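Long-range contacts in single domain haemoglobin (Campylobacter jejuni, PDB 2WY4), which binds a heme whose iron takes small diatomic ligands, here cyanide, and is probably an oxygen-binding globin with possible nitric oxide dioxygenase activity: residues Thr24-Tyr28 and Gln52-Ala57; Ile30-Tyr35 and Cys100-Ala104. All coordinates share one frame; numbering follows the deposited sequence.

Interaction 1 of 2, residues Thr24-Tyr28 and Gln52-Ala57; sequences TNEFY and QPKALA. With HEM (protoporphyrin IX containing Fe), chain B; CYN (cyanide ion), chain C.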
loop_
_atom_site.group_PDB
_atom_site.type_symbol
_atom_site.label_atom_id
_atom_site.label_comp_id
_atom_site.label_asym_id
_atom_site.label_seq_id
_atom_site.Cartn_x
_atom_site.Cartn_y
_atom_site.Cartn_z
ATOM N N THR A 24 2.273 -1.222 8.855
ATOM C CA THR A 24 2.396 -2.309 7.919
ATOM C C THR A 24 2.571 -3.650 8.614
ATOM O O THR A 24 2.171 -4.669 8.086
ATOM C CB THR A 24 3.443 -2.070 6.857
ATOM O OG1 THR A 24 4.709 -1.848 7.497
ATOM C CG2 THR A 24 3.118 -0.802 6.087
ATOM N N ASN A 25 3.162 -3.668 9.797
ATOM C CA ASN A 25 3.168 -4.905 10.562
ATOM C C ASN A 25 1.729 -5.367 10.778
ATOM O O ASN A 25 1.430 -6.532 10.613
ATOM C CB ASN A 25 3.844 -4.723 11.911
ATOM C CG ASN A 25 5.310 -4.805 11.839
ATOM O OD1 ASN A 25 5.876 -5.357 10.902
ATOM N ND2 ASN A 25 5.943 -4.263 12.861
ATOM N N GLU A 26 0.842 -4.443 11.137
ATOM C CA GLU A 26 -0.577 -4.762 11.346
ATOM C C GLU A 26 -1.248 -5.203 10.040
ATOM O O GLU A 26 -1.969 -6.188 10.022
ATOM C CB GLU A 26 -1.293 -3.582 12.015
ATOM C CG GLU A 26 -2.787 -3.805 12.260
ATOM C CD GLU A 26 -3.085 -4.707 13.424
ATOM O OE1 GLU A 26 -2.165 -5.074 14.161
ATOM O OE2 GLU A 26 -4.284 -5.018 13.626
ATOM N N PHE A 27 -0.942 -4.525 8.945
ATOM C CA PHE A 27 -1.445 -4.918 7.636
ATOM C C PHE A 27 -1.064 -6.365 7.310
ATOM O O PHE A 27 -1.942 -7.146 6.914
ATOM C CB PHE A 27 -0.889 -3.984 6.562
ATOM C CG PHE A 27 -1.018 -4.486 5.155
ATOM C CD1 PHE A 27 -2.191 -4.332 4.444
ATOM C CD2 PHE A 27 0.053 -5.087 4.533
ATOM C CE1 PHE A 27 -2.258 -4.757 3.189
ATOM C CE2 PHE A 27 -0.011 -5.504 3.263
ATOM C CZ PHE A 27 -1.210 -5.383 2.591
ATOM N N TYR A 28 0.213 -6.756 7.461
ATOM C CA TYR A 28 0.577 -8.121 7.130
ATOM C C TYR A 28 -0.037 -9.141 8.077
ATOM O O TYR A 28 -0.359 -10.230 7.658
ATOM C CB TYR A 28 2.112 -8.307 7.079
ATOM C CG TYR A 28 2.716 -7.649 5.841
ATOM C CD1 TYR A 28 2.391 -8.103 4.586
ATOM C CD2 TYR A 28 3.584 -6.577 5.934
ATOM C CE1 TYR A 28 2.877 -7.527 3.463
ATOM C CE2 TYR A 28 4.094 -6.001 4.791
ATOM C CZ TYR A 28 3.719 -6.455 3.553
ATOM O OH TYR A 28 4.223 -5.844 2.421
ATOM N N GLN A 52 10.485 -5.929 4.668
ATOM C CA GLN A 52 9.294 -5.728 3.840
ATOM C C GLN A 52 8.261 -4.779 4.479
ATOM O O GLN A 52 7.717 -3.949 3.790
ATOM C CB GLN A 52 8.707 -7.073 3.402
ATOM C CG GLN A 52 7.422 -6.943 2.591
ATOM C CD GLN A 52 7.683 -6.258 1.280
ATOM O OE1 GLN A 52 8.792 -6.290 0.733
ATOM N NE2 GLN A 52 6.628 -5.644 0.733
ATOM N N PRO A 53 7.984 -4.911 5.762
ATOM C CA PRO A 53 7.158 -3.883 6.407
ATOM C C PRO A 53 7.688 -2.483 6.182
ATOM O O PRO A 53 6.914 -1.582 5.913
ATOM C CB PRO A 53 7.152 -4.308 7.870
ATOM C CG PRO A 53 7.290 -5.812 7.807
ATOM C CD PRO A 53 8.254 -6.039 6.677
ATOM N N LYS A 54 8.992 -2.285 6.247
ATOM C CA LYS A 54 9.529 -0.958 6.020
ATOM C C LYS A 54 9.365 -0.555 4.548
ATOM O O LYS A 54 9.018 0.594 4.228
ATOM C CB LYS A 54 11.011 -0.939 6.432
ATOM C CG LYS A 54 11.223 -0.927 7.953
ATOM C CD LYS A 54 12.702 -0.921 8.312
ATOM C CE LYS A 54 12.962 -1.418 9.771
ATOM N NZ LYS A 54 14.371 -1.883 10.036
ATOM N N ALA A 55 9.580 -1.509 3.648
ATOM C CA ALA A 55 9.477 -1.213 2.243
ATOM C C ALA A 55 8.053 -0.764 1.878
ATOM O O ALA A 55 7.850 0.167 1.099
ATOM C CB ALA A 55 9.855 -2.412 1.405
ATOM N N LEU A 56 7.038 -1.472 2.405
ATOM C CA LEU A 56 5.662 -1.111 2.121
ATOM C C LEU A 56 5.348 0.240 2.691
ATOM O O LEU A 56 4.678 1.043 2.018
ATOM C CB LEU A 56 4.716 -2.173 2.670
ATOM C CG LEU A 56 3.241 -1.888 2.388
ATOM C CD1 LEU A 56 2.959 -1.718 0.885
ATOM C CD2 LEU A 56 2.401 -2.996 3.029
ATOM N N ALA A 57 5.777 0.484 3.916
ATOM C CA ALA A 57 5.524 1.773 4.532
ATOM C C ALA A 57 6.112 2.898 3.678
ATOM O O ALA A 57 5.493 3.933 3.490
ATOM C CB ALA A 57 6.053 1.832 5.939
HETATM C CHA HEM B . 6.602 -6.408 -2.707
HETATM C CHB HEM B . 4.394 -2.142 -2.472
HETATM C CHC HEM B . 0.214 -4.290 -3.538
HETATM C CHD HEM B . 2.342 -8.633 -3.122
HETATM C C1A HEM B . 6.399 -5.082 -2.634
HETATM C C2A HEM B . 7.388 -4.070 -2.414
HETATM C C3A HEM B . 6.787 -2.869 -2.328
HETATM C C4A HEM B . 5.369 -3.127 -2.491
HETATM C CMA HEM B . 7.471 -1.510 -2.120
HETATM C CAA HEM B . 8.909 -4.347 -2.311
HETATM C CBA HEM B . 9.473 -4.892 -3.625
HETATM C CGA HEM B . 10.075 -3.913 -4.581
HETATM O O1A HEM B . 10.369 -2.755 -4.184
HETATM O O2A HEM B . 10.322 -4.337 -5.765
HETATM C C1B HEM B . 3.063 -2.362 -2.709
HETATM C C2B HEM B . 2.065 -1.356 -2.767
HETATM C C3B HEM B . 0.901 -1.955 -3.069
HETATM C C4B HEM B . 1.138 -3.349 -3.208
HETATM C CMB HEM B . 2.292 0.116 -2.448
HETATM C CAB HEM B . -0.505 -1.355 -3.207
HETATM C CBB HEM B . -0.723 -0.229 -3.862
HETATM C C1C HEM B . 0.399 -5.652 -3.579
HETATM C C2C HEM B . -0.540 -6.671 -3.892
HETATM C C3C HEM B . 0.063 -7.833 -3.749
HETATM C C4C HEM B . 1.416 -7.621 -3.304
HETATM C CMC HEM B . -1.973 -6.412 -4.381
HETATM C CAC HEM B . -0.568 -9.196 -3.984
HETATM C CBC HEM B . -0.625 -10.070 -2.971
HETATM C C1D HEM B . 3.695 -8.395 -2.980
HETATM C C2D HEM B . 4.635 -9.440 -2.835
HETATM C C3D HEM B . 5.970 -8.798 -2.712
HETATM C C4D HEM B . 5.695 -7.402 -2.809
HETATM C CMD HEM B . 4.335 -10.923 -2.830
HETATM C CAD HEM B . 7.324 -9.454 -2.502
HETATM C CBD HEM B . 7.736 -9.249 -1.047
HETATM C CGD HEM B . 8.888 -10.103 -0.612
HETATM O O1D HEM B . 8.783 -10.684 0.475
HETATM O O2D HEM B . 9.898 -10.149 -1.364
HETATM N NA HEM B . 5.152 -4.495 -2.672
HETATM N NB HEM B . 2.482 -3.571 -2.997
HETATM N NC HEM B . 1.596 -6.257 -3.224
HETATM N ND HEM B . 4.337 -7.179 -2.950
HETATM FE FE HEM B . 3.403 -5.373 -2.975
HETATM C C CYN C . 3.187 -5.600 -0.992
HETATM N N CYN C . 3.147 -5.716 0.147
#
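The Tyr-28 ring has Phe-27 CD2 above the centre of one face, while Pro-53 CA and the cyanide N come to it near its plane, at the edge. The Phe-27 ring in turn receives Tyr-28 CZ at its edge, an edge-to-face arrangement within the same helix that probably helps to hold the phenol in place. The Tyr-28 hydroxyl is gripped twice: its OH donates to the cyanide N at 2.5 Å and accepts from Gln-52 NE2 at 2.9 Å in a nearly straight bond (168°). Tyr-28 OH lies in the amide plane of Gln-52, and that plane stands 71° from the ring. A bend at chi2 turns the glutamine back toward the phenol, and its OE1 is held by Lys-46, which probably fixes which end of the amide faces the ligand. Leu-56 suits the apolar ceiling of this distal pocket, since it divides its branches: CD1 lies 3.7 Å from HEM C1B, and CD2 packs 3.5 Å from Phe-27 CD2. Where the backbones come closest, Thr-24 OG1 donates to Pro-53 O at 2.7 Å from above the carbonyl plane, and Ala-57 N reaches that oxygen from the opposite face. Threonine also offers CG2 to Ala-57 CB, 3.9 Å away. The contact joins helix 4-34 to helix 51-65 on the distal side of the heme, segments 24-28 and 52-57 running at 110° to each other, with helix 44-48 touching Tyr-28 and Pro-53 and helix 94-109 against Phe-27.

Interaction 2 of 2, residues Ile30-Tyr35 and Cys100-Ala104; sequences IMFNDY and CLLKA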
loop_
_atom_site.group_PDB
_atom_site.type_symbol
_atom_site.label_atom_id
_atom_site.label_comp_id
_atom_site.label_asym_id
_atom_site.label_seq_id
_atom_site.Cartn_x
_atom_site.Cartn_y
_atom_site.Cartn_z
ATOM N N ILE A 30 -3.027 -8.891 9.466
ATOM C CA ILE A 30 -4.412 -9.019 8.987
ATOM C C ILE A 30 -4.456 -9.815 7.687
ATOM O O ILE A 30 -5.226 -10.749 7.551
ATOM C CB ILE A 30 -5.052 -7.640 8.800
ATOM C CG1 ILE A 30 -5.310 -6.967 10.145
ATOM C CG2 ILE A 30 -6.350 -7.770 8.012
ATOM C CD1 ILE A 30 -5.499 -5.489 10.065
ATOM N N MET A 31 -3.619 -9.454 6.734
ATOM C CA MET A 31 -3.683 -10.103 5.460
ATOM C C MET A 31 -3.319 -11.574 5.520
ATOM O O MET A 31 -3.985 -12.394 4.921
ATOM C CB MET A 31 -2.874 -9.400 4.393
ATOM C CG MET A 31 -3.080 -9.984 3.007
ATOM S SD MET A 31 -2.405 -8.958 1.685
ATOM C CE MET A 31 -0.664 -9.025 2.068
ATOM N N PHE A 32 -2.257 -11.919 6.255
ATOM C CA PHE A 32 -1.856 -13.317 6.344
ATOM C C PHE A 32 -2.882 -14.143 7.114
ATOM O O PHE A 32 -3.059 -15.328 6.840
ATOM C CB PHE A 32 -0.458 -13.458 6.929
ATOM C CG PHE A 32 0.620 -12.863 6.061
ATOM C CD1 PHE A 32 0.408 -12.644 4.693
ATOM C CD2 PHE A 32 1.830 -12.522 6.608
ATOM C CE1 PHE A 32 1.406 -12.099 3.895
ATOM C CE2 PHE A 32 2.828 -11.983 5.798
ATOM C CZ PHE A 32 2.607 -11.757 4.471
ATOM N N ASN A 33 -3.571 -13.520 8.053
ATOM C CA ASN A 33 -4.629 -14.216 8.803
ATOM C C ASN A 33 -5.885 -14.430 8.002
ATOM O O ASN A 33 -6.501 -15.508 8.090
ATOM C CB ASN A 33 -5.049 -13.407 10.021
ATOM C CG ASN A 33 -6.083 -14.136 10.851
ATOM O OD1 ASN A 33 -5.749 -15.082 11.541
ATOM N ND2 ASN A 33 -7.358 -13.763 10.708
ATOM N N ASP A 34 -6.310 -13.409 7.249
ATOM C CA ASP A 34 -7.592 -13.439 6.538
ATOM C C ASP A 34 -7.459 -14.046 5.159
ATOM O O ASP A 34 -8.423 -14.609 4.610
ATOM C CB ASP A 34 -8.147 -12.017 6.380
ATOM C CG ASP A 34 -8.720 -11.437 7.654
ATOM O OD1 ASP A 34 -8.776 -12.132 8.690
ATOM O OD2 ASP A 34 -9.120 -10.238 7.679
ATOM N N TYR A 35 -6.257 -13.917 4.582
ATOM C CA TYR A 35 -5.970 -14.368 3.218
ATOM C C TYR A 35 -4.659 -15.179 3.205
ATOM O O TYR A 35 -3.682 -14.877 2.512
ATOM C CB TYR A 35 -5.906 -13.177 2.262
ATOM C CG TYR A 35 -7.197 -12.386 2.258
ATOM C CD1 TYR A 35 -7.383 -11.310 3.119
ATOM C CD2 TYR A 35 -8.240 -12.722 1.414
ATOM C CE1 TYR A 35 -8.567 -10.593 3.148
ATOM C CE2 TYR A 35 -9.441 -11.980 1.425
ATOM C CZ TYR A 35 -9.581 -10.914 2.287
ATOM O OH TYR A 35 -10.731 -10.161 2.371
ATOM N N CYS A 100 -7.341 -4.898 3.762
ATOM C CA CYS A 100 -6.482 -5.146 4.902
ATOM C C CYS A 100 -5.765 -3.859 5.338
ATOM O O CYS A 100 -5.602 -3.613 6.521
ATOM C CB CYS A 100 -5.449 -6.206 4.564
ATOM S SG CYS A 100 -6.174 -7.822 4.237
ATOM N N LEU A 101 -5.363 -3.041 4.376
ATOM C CA LEU A 101 -4.722 -1.785 4.719
ATOM C C LEU A 101 -5.684 -0.836 5.434
ATOM O O LEU A 101 -5.338 -0.220 6.442
ATOM C CB LEU A 101 -4.162 -1.084 3.488
ATOM C CG LEU A 101 -3.447 0.242 3.747
ATOM C CD1 LEU A 101 -2.204 0.027 4.627
ATOM C CD2 LEU A 101 -3.095 0.897 2.437
ATOM N N LEU A 102 -6.905 -0.704 4.929
ATOM C CA LEU A 102 -7.868 0.165 5.580
ATOM C C LEU A 102 -8.201 -0.314 6.990
ATOM O O LEU A 102 -8.373 0.500 7.918
ATOM C CB LEU A 102 -9.145 0.354 4.732
ATOM C CG LEU A 102 -9.033 1.595 3.812
ATOM C CD1 LEU A 102 -9.217 2.888 4.589
ATOM C CD2 LEU A 102 -7.711 1.657 3.021
ATOM N N LYS A 103 -8.269 -1.622 7.175
ATOM C CA LYS A 103 -8.495 -2.150 8.497
ATOM C C LYS A 103 -7.320 -1.851 9.436
ATOM O O LYS A 103 -7.517 -1.507 10.581
ATOM C CB LYS A 103 -8.807 -3.651 8.446
ATOM C CG LYS A 103 -9.038 -4.219 9.803
ATOM C CD LYS A 103 -9.683 -5.578 9.751
ATOM C CE LYS A 103 -8.697 -6.706 9.692
ATOM N NZ LYS A 103 -9.258 -7.913 10.387
ATOM N N ALA A 104 -6.101 -1.995 8.928
ATOM C CA ALA A 104 -4.916 -1.696 9.716
ATOM C C ALA A 104 -4.939 -0.230 10.153
ATOM O O ALA A 104 -4.596 0.098 11.295
ATOM C CB ALA A 104 -3.637 -1.980 8.885
HETATM O O HOH W 1 -7.864 -10.327 10.794
#
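Cys-100 meets Ile-30, Met-31 and Tyr-35; Met-31 is the residue whose backbone lies nearest, and a small, polarisable sulfur suits so close an approach. With chi1 at -65° the thiol sits beside its own backbone N, and SG comes 3.6 Å from Met-31 CA and 3.7 Å from Met-31 CB. Ile-30 CG2 packs against the same sulfur at 3.8 Å. Tyr-35, the first residue to depart from helical geometry, adds a sulfur-aromatic contact, with SG 4.8 Å from the ring centroid in an oblique approach; the edge of that ring meets Met-31 O in its plane. Lys-103, one turn further on, suits the rim because its long chain can run past Ile-30 and bend at chi3 (90°) and again at chi4 to bring NZ near Asp-34. There NZ lies 3.6 Å from Asp-34 OD2, a long salt bridge, and a water accepts from NZ while donating to Asp-34 OD1. Asn-33 ND2 donates to that same OD1 at 3.0 Å, which probably helps to steady the carboxylate. Ala-104 closes the segment; its short methyl admits Ile-30 CD1, 4.1 Å from CB. The contact thus grades from a buried patch of sulfur and hydrocarbon to a charged rim, where the separation of the ions and the bridging water suggest that the pairing contributes modestly and that apolar burial does most of the joining.

Overall arrangement
Both interactions use helix 4-34: its residues 24-28 meet helix 51-65 in interaction 1, and residues 30-35, the last turn of the helix and the residue just beyond it, meet helix 94-109 in interaction 2. Their centres are 11 Å apart. Along the chain the order is 24-28, 30-35, 52-57, 100-104, so the two crossings alternate. Phe-27 links them directly, its CD1 lying 3.4 Å from Leu-101 N. Within this all-helical globin fold, interaction 1 supplies bonds to the bound cyanide; interaction 2 runs out to the surface, though the Met-31 side chain still comes within about 5 Å of the heme and the cyanide, so the same helix lines the distal pocket and is anchored to helix 94-109.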